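Local structure of peptidoglycan-N-acetylglucosamine deacetylase BC_1960 (Bacillus cereus, 5O6Y) at residues Phe27-Asp32 / Phe53-Asn58; Tyr12-Pro17 / Ile138-Val143. The protein removes acetyl groups from N-acetylglucosamine residues of peptidoglycan, and also of soluble chitin substrates and N-acetylchitooligomers, using a zinc ion. All blocks are in the same frame, centred on the assembly; numbering follows the deposited sequence. Where two conformers were deposited one is given.

Contact 1 of 2, residues Phe27-Asp32 / Phe53-Asn58. With 5YA (4-naphthalen-1-yl-~{N}-oxidanyl-benzamide), chain C.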
ATOM      1  N   PHE B  27       3.182   1.595   0.724  1.00  5.83           N
ATOM      2  CA  PHE B  27       3.860   1.373   1.995  1.00  6.27           C
ATOM      3  C   PHE B  27       2.895   0.736   2.984  1.00  4.71           C
ATOM      4  O   PHE B  27       1.776   1.223   3.164  1.00  8.90           O
ATOM      5  CB  PHE B  27       4.413   2.685   2.566  1.00  3.10           C
ATOM      6  CG  PHE B  27       5.414   3.359   1.672  1.00  3.09           C
ATOM      7  CD1 PHE B  27       5.016   4.335   0.777  1.00  3.12           C
ATOM      8  CD2 PHE B  27       6.754   3.010   1.724  1.00  3.72           C
ATOM      9  CE1 PHE B  27       5.933   4.953  -0.048  1.00  5.11           C
ATOM     10  CE2 PHE B  27       7.676   3.624   0.900  1.00  3.03           C
ATOM     11  CZ  PHE B  27       7.266   4.597   0.013  1.00  6.05           C
ATOM     12  N   ASP B  28       3.337  -0.338   3.630  1.00  3.10           N
ATOM     13  CA  ASP B  28       2.512  -1.100   4.554  1.00 13.67           C
ATOM     14  C   ASP B  28       3.021  -0.965   5.982  1.00 19.34           C
ATOM     15  O   ASP B  28       4.140  -0.506   6.231  1.00 21.19           O
ATOM     16  CB  ASP B  28       2.480  -2.582   4.168  1.00 12.84           C
ATOM     17  CG  ASP B  28       1.669  -2.847   2.922  1.00 12.47           C
ATOM     18  OD1 ASP B  28       1.393  -1.892   2.163  1.00 12.31           O
ATOM     19  OD2 ASP B  28       1.299  -4.020   2.709  1.00 11.64           O
ATOM     20  N   ASP B  29       2.167  -1.378   6.920  1.00 21.04           N
ATOM     21  CA  ASP B  29       2.403  -1.532   8.352  1.00 20.49           C
ATOM     22  C   ASP B  29       2.463  -0.200   9.098  1.00 15.46           C
ATOM     23  O   ASP B  29       2.546  -0.211  10.326  1.00 21.47           O
ATOM     24  CB  ASP B  29       3.678  -2.335   8.674  1.00 18.39           C
ATOM     25  CG  ASP B  29       3.613  -3.757   8.158  1.00 13.51           C
ATOM     26  OD1 ASP B  29       2.560  -4.139   7.610  1.00  7.91           O
ATOM     27  OD2 ASP B  29       4.613  -4.492   8.300  1.00 12.63           O
ATOM     28  N   GLY B  30       2.422   0.944   8.414  1.00 18.35           N
ATOM     29  CA  GLY B  30       2.400   2.210   9.090  1.00 16.14           C
ATOM     30  C   GLY B  30       1.074   2.452   9.790  1.00  8.28           C
ATOM     31  O   GLY B  30       0.133   1.654   9.691  1.00 12.67           O
ATOM     32  N   PRO B  31       0.985   3.576  10.516  1.00  7.73           N
ATOM     33  CA  PRO B  31       2.068   4.545  10.698  1.00 12.52           C
ATOM     34  C   PRO B  31       2.975   4.199  11.873  1.00 12.73           C
ATOM     35  O   PRO B  31       2.573   3.455  12.765  1.00 11.27           O
ATOM     36  CB  PRO B  31       1.315   5.845  10.970  1.00  5.96           C
ATOM     37  CG  PRO B  31       0.099   5.395  11.701  1.00 11.21           C
ATOM     38  CD  PRO B  31      -0.270   4.044  11.130  1.00  5.82           C
ATOM     39  N   ASP B  32       4.194   4.735  11.859  1.00 17.18           N
ATOM     40  CA  ASP B  32       5.103   4.630  12.989  1.00 19.09           C
ATOM     41  C   ASP B  32       5.787   5.979  13.175  1.00 22.94           C
ATOM     42  O   ASP B  32       5.543   6.930  12.426  1.00 30.60           O
ATOM     43  CB  ASP B  32       6.115   3.493  12.797  1.00 26.69           C
ATOM     44  CG  ASP B  32       7.305   3.898  11.954  1.00 35.11           C
ATOM     45  OD1 ASP B  32       7.111   4.527  10.892  1.00 39.98           O
ATOM     46  OD2 ASP B  32       8.444   3.579  12.360  1.00 40.59           O
ATOM     47  N   PHE B  53      -0.858   1.716   3.238  1.00  3.27           N
ATOM     48  CA  PHE B  53      -1.776   0.743   3.823  1.00  7.81           C
ATOM     49  C   PHE B  53      -1.534   0.707   5.329  1.00  3.26           C
ATOM     50  O   PHE B  53      -0.530   0.156   5.793  1.00  3.21           O
ATOM     51  CB  PHE B  53      -1.595  -0.631   3.185  1.00  3.28           C
ATOM     52  CG  PHE B  53      -2.181  -0.731   1.806  1.00  7.57           C
ATOM     53  CD1 PHE B  53      -1.378  -0.611   0.683  1.00 13.40           C
ATOM     54  CD2 PHE B  53      -3.541  -0.923   1.632  1.00  3.38           C
ATOM     55  CE1 PHE B  53      -1.919  -0.694  -0.587  1.00  3.36           C
ATOM     56  CE2 PHE B  53      -4.088  -1.007   0.365  1.00  6.40           C
ATOM     57  CZ  PHE B  53      -3.276  -0.892  -0.745  1.00  3.41           C
ATOM     58  N   LEU B  54      -2.455   1.292   6.086  1.00  3.29           N
ATOM     59  CA  LEU B  54      -2.264   1.560   7.503  1.00 11.86           C
ATOM     60  C   LEU B  54      -2.923   0.487   8.359  1.00  3.29           C
ATOM     61  O   LEU B  54      -4.061   0.085   8.105  1.00  9.14           O
ATOM     62  CB  LEU B  54      -2.833   2.934   7.870  1.00  9.73           C
ATOM     63  CG  LEU B  54      -1.883   4.135   7.875  1.00 11.15           C
ATOM     64  CD1 LEU B  54      -0.734   3.965   6.891  1.00  3.26           C
ATOM     65  CD2 LEU B  54      -2.649   5.427   7.609  1.00  3.35           C
ATOM     66  N   LEU B  55      -2.195   0.029   9.373  1.00  4.95           N
ATOM     67  CA  LEU B  55      -2.764  -0.852  10.381  1.00 13.06           C
ATOM     68  C   LEU B  55      -3.617  -0.046  11.351  1.00 11.50           C
ATOM     69  O   LEU B  55      -3.252   1.065  11.745  1.00 18.79           O
ATOM     70  CB  LEU B  55      -1.661  -1.588  11.140  1.00  6.90           C
ATOM     71  CG  LEU B  55      -1.075  -2.815  10.443  1.00 12.18           C
ATOM     72  CD1 LEU B  55       0.165  -3.307  11.169  1.00 13.83           C
ATOM     73  CD2 LEU B  55      -2.121  -3.910  10.372  1.00  3.19           C
ATOM     74  N   GLY B  56      -4.765  -0.611  11.727  1.00 12.64           N
ATOM     75  CA  GLY B  56      -5.657   0.090  12.636  1.00 13.42           C
ATOM     76  C   GLY B  56      -5.040   0.329  13.999  1.00  9.79           C
ATOM     77  O   GLY B  56      -5.165   1.419  14.565  1.00 13.20           O
ATOM     78  N   GLU B  57      -4.357  -0.681  14.544  1.00 12.86           N
ATOM     79  CA  GLU B  57      -3.778  -0.540  15.875  1.00 13.91           C
ATOM     80  C   GLU B  57      -2.697   0.531  15.907  1.00 22.19           C
ATOM     81  O   GLU B  57      -2.524   1.205  16.928  1.00 26.42           O
ATOM     82  CB  GLU B  57      -3.224  -1.884  16.355  1.00 17.04           C
ATOM     83  CG  GLU B  57      -1.998  -2.371  15.598  1.00 28.47           C
ATOM     84  CD  GLU B  57      -1.646  -3.811  15.921  1.00 32.59           C
ATOM     85  OE1 GLU B  57      -1.041  -4.483  15.059  1.00 34.71           O
ATOM     86  OE2 GLU B  57      -1.982  -4.273  17.032  1.00 32.35           O
ATOM     87  N   ASN B  58      -1.968   0.717  14.802  1.00 17.44           N
ATOM     88  CA  ASN B  58      -0.956   1.764  14.751  1.00 16.12           C
ATOM     89  C   ASN B  58      -1.564   3.128  14.453  1.00 15.75           C
ATOM     90  O   ASN B  58      -1.010   4.152  14.868  1.00 21.50           O
ATOM     91  CB  ASN B  58       0.105   1.430  13.699  1.00 14.17           C
ATOM     92  CG  ASN B  58       0.845   0.144  14.005  1.00 16.91           C
ATOM     93  OD1 ASN B  58       0.901  -0.299  15.151  1.00 22.26           O
ATOM     94  ND2 ASN B  58       1.422  -0.463  12.974  1.00 30.79           N
TER
HETATM   95  C1  5YA C 302       7.344 -12.430   0.156  0.59 43.98           C
HETATM   96  C2  5YA C 302       6.690 -11.359   0.772  0.59 45.49           C
HETATM   97  C3  5YA C 302       5.914 -11.560   1.912  0.59 46.21           C
HETATM   98  C4  5YA C 302       5.779 -12.870   2.459  0.59 46.41           C
HETATM   99  C5  5YA C 302       6.447 -13.961   1.830  0.59 49.83           C
HETATM  100  C6  5YA C 302       7.236 -13.723   0.665  0.59 48.02           C
HETATM  101  C7  5YA C 302       4.990 -13.104   3.623  0.59 44.83           C
HETATM  102  C8  5YA C 302       4.879 -14.394   4.134  0.59 46.04           C
HETATM  103  O1  5YA C 302       2.668  -6.228   3.739  0.59 11.84           O
HETATM  104  C9  5YA C 302       5.534 -15.467   3.517  0.59 48.95           C
HETATM  105  C10 5YA C 302       6.312 -15.271   2.379  0.59 51.29           C
HETATM  106  C11 5YA C 302       5.219 -10.415   2.559  0.59 40.87           C
HETATM  107  C12 5YA C 302       3.962 -10.036   2.117  0.59 38.68           C
HETATM  108  C13 5YA C 302       3.306  -8.972   2.713  0.59 34.41           C
HETATM  109  N1  5YA C 302       3.138  -7.102   5.733  0.59 25.34           N
HETATM  110  C14 5YA C 302       3.910  -8.288   3.753  0.59 31.00           C
HETATM  111  C15 5YA C 302       5.169  -8.667   4.197  0.59 35.21           C
HETATM  112  C16 5YA C 302       5.824  -9.729   3.601  0.59 37.64           C
HETATM  113  C17 5YA C 302       3.187  -7.116   4.413  0.59 24.74           C
HETATM  114  O2  5YA C 302       2.489  -6.057   6.411  0.59 16.40           O

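Contact 2 of 2, residues Tyr12-Pro17 / Ile138-Val143. With 5YA (4-naphthalen-1-yl-~{N}-oxidanyl-benzamide), chain C.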
ATOM      1  N   TYR B  12      -9.933  -6.920  -7.840  1.00 11.74           N
ATOM      2  CA  TYR B  12      -8.722  -7.560  -7.339  1.00  7.29           C
ATOM      3  C   TYR B  12      -7.665  -7.485  -8.429  1.00  5.78           C
ATOM      4  O   TYR B  12      -7.935  -7.852  -9.577  1.00  6.20           O
ATOM      5  CB  TYR B  12      -9.023  -9.014  -6.946  1.00  3.80           C
ATOM      6  CG  TYR B  12      -7.849  -9.838  -6.459  1.00  3.73           C
ATOM      7  CD1 TYR B  12      -7.328  -9.662  -5.183  1.00  3.67           C
ATOM      8  CD2 TYR B  12      -7.292 -10.822  -7.263  1.00  3.74           C
ATOM      9  CE1 TYR B  12      -6.266 -10.429  -4.733  1.00  7.31           C
ATOM     10  CE2 TYR B  12      -6.233 -11.591  -6.824  1.00  3.69           C
ATOM     11  CZ  TYR B  12      -5.723 -11.392  -5.561  1.00  8.90           C
ATOM     12  OH  TYR B  12      -4.669 -12.162  -5.129  1.00 18.27           O
ATOM     13  N   ALA B  13      -6.474  -7.003  -8.080  1.00  3.74           N
ATOM     14  CA  ALA B  13      -5.442  -6.793  -9.082  1.00  3.74           C
ATOM     15  C   ALA B  13      -4.066  -6.863  -8.439  1.00  3.66           C
ATOM     16  O   ALA B  13      -3.905  -6.658  -7.233  1.00  3.61           O
ATOM     17  CB  ALA B  13      -5.619  -5.449  -9.798  1.00  3.77           C
ATOM     18  N   PHE B  14      -3.070  -7.156  -9.276  1.00  3.65           N
ATOM     19  CA  PHE B  14      -1.668  -7.154  -8.886  1.00  3.59           C
ATOM     20  C   PHE B  14      -0.888  -5.974  -9.441  1.00  3.58           C
ATOM     21  O   PHE B  14       0.103  -5.565  -8.833  1.00  3.52           O
ATOM     22  CB  PHE B  14      -0.983  -8.450  -9.342  1.00  3.58           C
ATOM     23  CG  PHE B  14      -1.510  -9.686  -8.672  1.00  3.58           C
ATOM     24  CD1 PHE B  14      -0.852 -10.233  -7.583  1.00  3.52           C
ATOM     25  CD2 PHE B  14      -2.660 -10.305  -9.134  1.00  8.62           C
ATOM     26  CE1 PHE B  14      -1.335 -11.371  -6.963  1.00  4.27           C
ATOM     27  CE2 PHE B  14      -3.149 -11.442  -8.519  1.00  5.65           C
ATOM     28  CZ  PHE B  14      -2.486 -11.977  -7.432  1.00  3.58           C
ATOM     29  N   SER B  15      -1.310  -5.419 -10.576  1.00  3.64           N
ATOM     30  CA  SER B  15      -0.592  -4.335 -11.233  1.00  3.64           C
ATOM     31  C   SER B  15      -1.594  -3.486 -12.006  1.00  3.71           C
ATOM     32  O   SER B  15      -2.795  -3.766 -12.016  1.00  3.75           O
ATOM     33  CB  SER B  15       0.509  -4.883 -12.147  1.00  6.77           C
ATOM     34  OG  SER B  15      -0.013  -5.801 -13.093  1.00  3.70           O
ATOM     35  N   GLY B  16      -1.088  -2.448 -12.668  1.00  5.68           N
ATOM     36  CA  GLY B  16      -1.932  -1.510 -13.368  1.00  3.78           C
ATOM     37  C   GLY B  16      -1.854  -1.617 -14.880  1.00  3.85           C
ATOM     38  O   GLY B  16      -1.253  -2.542 -15.436  1.00  3.85           O
ATOM     39  N   PRO B  17      -2.472  -0.659 -15.572  1.00  3.91           N
ATOM     40  CA  PRO B  17      -2.530  -0.717 -17.038  1.00  6.91           C
ATOM     41  C   PRO B  17      -1.147  -0.686 -17.678  1.00  9.67           C
ATOM     42  O   PRO B  17      -0.281   0.106 -17.302  1.00  3.90           O
ATOM     43  CB  PRO B  17      -3.346   0.527 -17.408  1.00  6.31           C
ATOM     44  CG  PRO B  17      -4.157   0.822 -16.178  1.00  4.01           C
ATOM     45  CD  PRO B  17      -3.279   0.446 -15.025  1.00  3.92           C
ATOM     46  N   ILE B 138      -9.153  -4.736  -3.727  1.00  3.97           N
ATOM     47  CA  ILE B 138      -7.958  -5.316  -3.127  1.00  4.28           C
ATOM     48  C   ILE B 138      -6.829  -5.254  -4.144  1.00  4.94           C
ATOM     49  O   ILE B 138      -6.992  -5.676  -5.295  1.00  4.25           O
ATOM     50  CB  ILE B 138      -8.202  -6.762  -2.663  1.00  9.50           C
ATOM     51  CG1 ILE B 138      -9.007  -6.791  -1.359  1.00  3.63           C
ATOM     52  CG2 ILE B 138      -6.882  -7.487  -2.464  1.00 10.22           C
ATOM     53  CD1 ILE B 138     -10.482  -6.532  -1.531  1.00  3.70           C
ATOM     54  N   VAL B 139      -5.686  -4.722  -3.722  1.00  6.94           N
ATOM     55  CA  VAL B 139      -4.514  -4.600  -4.577  1.00  6.37           C
ATOM     56  C   VAL B 139      -3.355  -5.290  -3.878  1.00  8.85           C
ATOM     57  O   VAL B 139      -3.007  -4.935  -2.745  1.00  3.43           O
ATOM     58  CB  VAL B 139      -4.173  -3.133  -4.883  1.00  3.83           C
ATOM     59  CG1 VAL B 139      -2.927  -3.051  -5.752  1.00  6.93           C
ATOM     60  CG2 VAL B 139      -5.346  -2.450  -5.558  1.00  3.62           C
ATOM     61  N   GLN B 140      -2.770  -6.286  -4.544  1.00 11.82           N
ATOM     62  CA  GLN B 140      -1.545  -6.907  -4.063  1.00  3.41           C
ATOM     63  C   GLN B 140      -0.356  -6.067  -4.513  1.00  5.82           C
ATOM     64  O   GLN B 140      -0.351  -4.847  -4.326  1.00  4.74           O
ATOM     65  CB  GLN B 140      -1.427  -8.346  -4.570  1.00 10.95           C
ATOM     66  CG  GLN B 140      -2.634  -9.231  -4.262  1.00 12.11           C
ATOM     67  CD  GLN B 140      -2.667  -9.738  -2.826  1.00 14.91           C
ATOM     68  OE1 GLN B 140      -1.902  -9.288  -1.972  1.00 14.03           O
ATOM     69  NE2 GLN B 140      -3.557 -10.687  -2.558  1.00 17.55           N
ATOM     70  N   TRP B 141       0.645  -6.700  -5.120  1.00  9.31           N
ATOM     71  CA  TRP B 141       1.819  -5.974  -5.587  1.00  7.37           C
ATOM     72  C   TRP B 141       2.504  -6.785  -6.676  1.00  6.26           C
ATOM     73  O   TRP B 141       2.316  -7.999  -6.783  1.00  6.17           O
ATOM     74  CB  TRP B 141       2.790  -5.679  -4.438  1.00  3.28           C
ATOM     75  CG  TRP B 141       3.356  -6.909  -3.796  1.00  9.66           C
ATOM     76  CD1 TRP B 141       4.529  -7.532  -4.111  1.00 15.26           C
ATOM     77  CD2 TRP B 141       2.772  -7.666  -2.730  1.00  6.24           C
ATOM     78  NE1 TRP B 141       4.713  -8.631  -3.305  1.00 14.40           N
ATOM     79  CE2 TRP B 141       3.648  -8.735  -2.449  1.00  7.10           C
ATOM     80  CE3 TRP B 141       1.596  -7.545  -1.984  1.00 12.66           C
ATOM     81  CZ2 TRP B 141       3.383  -9.674  -1.456  1.00 12.97           C
ATOM     82  CZ3 TRP B 141       1.335  -8.478  -0.998  1.00 23.86           C
ATOM     83  CH2 TRP B 141       2.224  -9.530  -0.744  1.00 23.40           C
ATOM     84  N   SER B 142       3.310  -6.090  -7.484  1.00  3.37           N
ATOM     85  CA  SER B 142       4.048  -6.712  -8.575  0.52  3.39           C
ATOM     86  C   SER B 142       5.558  -6.679  -8.394  1.00  5.26           C
ATOM     87  O   SER B 142       6.258  -7.439  -9.070  1.00  3.99           O
ATOM     88  CB  SER B 142       3.702  -6.039  -9.910  0.52  3.45           C
ATOM     89  OG  SER B 142       2.556  -6.628 -10.496  0.52 10.73           O
ATOM     90  N   VAL B 143       6.076  -5.819  -7.519  1.00  7.49           N
ATOM     91  CA  VAL B 143       7.510  -5.703  -7.274  1.00  4.64           C
ATOM     92  C   VAL B 143       7.730  -5.718  -5.768  1.00  7.27           C
ATOM     93  O   VAL B 143       7.210  -4.852  -5.053  1.00  4.05           O
ATOM     94  CB  VAL B 143       8.106  -4.428  -7.896  1.00  6.61           C
ATOM     95  CG1 VAL B 143       9.610  -4.381  -7.662  1.00 11.11           C
ATOM     96  CG2 VAL B 143       7.792  -4.352  -9.382  1.00  3.31           C
TER
HETATM   97  C1  5YA C 302       7.344 -12.430   0.156  0.59 43.98           C
HETATM   98  C2  5YA C 302       6.690 -11.359   0.772  0.59 45.49           C
HETATM   99  C3  5YA C 302       5.914 -11.560   1.912  0.59 46.21           C
HETATM  100  C4  5YA C 302       5.779 -12.870   2.459  0.59 46.41           C
HETATM  101  C5  5YA C 302       6.447 -13.961   1.830  0.59 49.83           C
HETATM  102  C6  5YA C 302       7.236 -13.723   0.665  0.59 48.02           C
HETATM  103  C7  5YA C 302       4.990 -13.104   3.623  0.59 44.83           C
HETATM  104  C8  5YA C 302       4.879 -14.394   4.134  0.59 46.04           C
HETATM  105  O1  5YA C 302       2.668  -6.228   3.739  0.59 11.84           O
HETATM  106  C9  5YA C 302       5.534 -15.467   3.517  0.59 48.95           C
HETATM  107  C10 5YA C 302       6.312 -15.271   2.379  0.59 51.29           C
HETATM  108  C11 5YA C 302       5.219 -10.415   2.559  0.59 40.87           C
HETATM  109  C12 5YA C 302       3.962 -10.036   2.117  0.59 38.68           C
HETATM  110  C13 5YA C 302       3.306  -8.972   2.713  0.59 34.41           C
HETATM  111  N1  5YA C 302       3.138  -7.102   5.733  0.59 25.34           N
HETATM  112  C14 5YA C 302       3.910  -8.288   3.753  0.59 31.00           C
HETATM  113  C15 5YA C 302       5.169  -8.667   4.197  0.59 35.21           C
HETATM  114  C16 5YA C 302       5.824  -9.729   3.601  0.59 37.64           C
HETATM  115  C17 5YA C 302       3.187  -7.116   4.413  0.59 24.74           C
HETATM  116  O2  5YA C 302       2.489  -6.057   6.411  0.59 16.40           O

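Contact 1 of 2, residues Phe27-Asp32 / Phe53-Asn58
Asn58 reaches back from the first turn of helix 56-61 to the backbone of Asp29 and Pro31. Its CB lies 3.3 Å from Pro31 O and 3.7 Å from Pro31 CD; CG, set beside the backbone N (chi1 -62°), turns the amide toward Asp29, and ND2 donates to Asp29 O at 2.9 Å. The acceptor lies near the amide plane of Asn58, whereas the donor is tilted 27° from the carbonyl plane of Asp29. Two backbone bonds join the same segments: Phe53 N to Phe27 O at 2.7 Å, Leu55 N to Gly30 O at 2.9 Å. Pro31, after a cis peptide bond, crosses Leu54 at about a right angle, Pro31 CD 3.6 Å from Leu54 CG. Earlier in both segments, Asp28 runs alongside Phe53, its carboxylate 73° from the ring plane; OD1 sits 3.4 Å from Phe53 CD1 and is salt-bridged to Arg117, while OD2 is 2.8 Å from 5YA O1. Asp29 OD1 binds zinc together with His79 and His83; OD2 is hydrogen-bonded to Thr175. The Asn58 bond ties helix 56-61 to the corner at Asp29, consistent with fixing the backbone of this zinc ligand, just after Asp28, the predicted proton acceptor.

Contact 2 of 2, residues Tyr12-Pro17 / Ile138-Val143
Two backbone hydrogen bonds pair strand 12-13 with the end of strand 137-139 in parallel: Ala13 N donates to Ile138 O at 3.1 Å, and Gln140 N, just past the second strand, to Ala13 O at 2.9 Å. CA-H...O contacts from Tyr12 CA to Ile138 O and from Val139 CA to Ala13 O supplement these bonds where strand 12-13 forms an outermost strand of the small sheet. Among the side-chain polar contacts, Gln140 NE2 points an N-H at Tyr12 OH, a hydrogen bond of 3.2 Å, with the amide turned 87° from the phenol ring. A bend at chi2 (-78°) swings that amide back over to the hydroxyl, and NE2 is also bonded to Gly121 O. Farther along, Ser142 OG makes a weak bond to Phe14 O. Apolar contacts come from both neighbours of Ala13: Ile138 CG2 meets the edge of the Tyr12 ring, 3.5 Å from CD1, while Phe14 lies beside Gln140, its CD1 3.6 Å from Gln140 CB and its ring 24° from the amide plane. Pro3 and Val7 of helix 3-9 also touch Tyr12 and Phe14. With the ligand the contact is carbon against carbon, Trp141 CH2 approaching 5YA C12 at 3.4 Å. Gln140, gripped through its backbone N and its amide, therefore places polar bonds to the N-terminal strand directly next to Trp141, a residue that lines the ligand pocket.

From the N terminus, helix 3-9 leads into strand 12-13, where contact 2 begins; its partner, strand 137-139, comes more than a hundred residues later. Within that long loop, strand 22-28, helix 35-45 and strand 51-54 form a beta-alpha-beta unit, whose strand ends contact 1 joins. The smaller loop is thus enclosed by the larger, and the two do not cross. Contact 1 ties strands 22-28 and 51-54, contact 2 strands 12-13 and 137-139, all in the NodB-homology (polysaccharide deacetylase) fold. Their centres are 19 Å apart, on opposite sides of the chain's centre, yet both reach 5YA: 27-32 at its hydroxamate end beside the zinc, 138-143 at its phenylene ring.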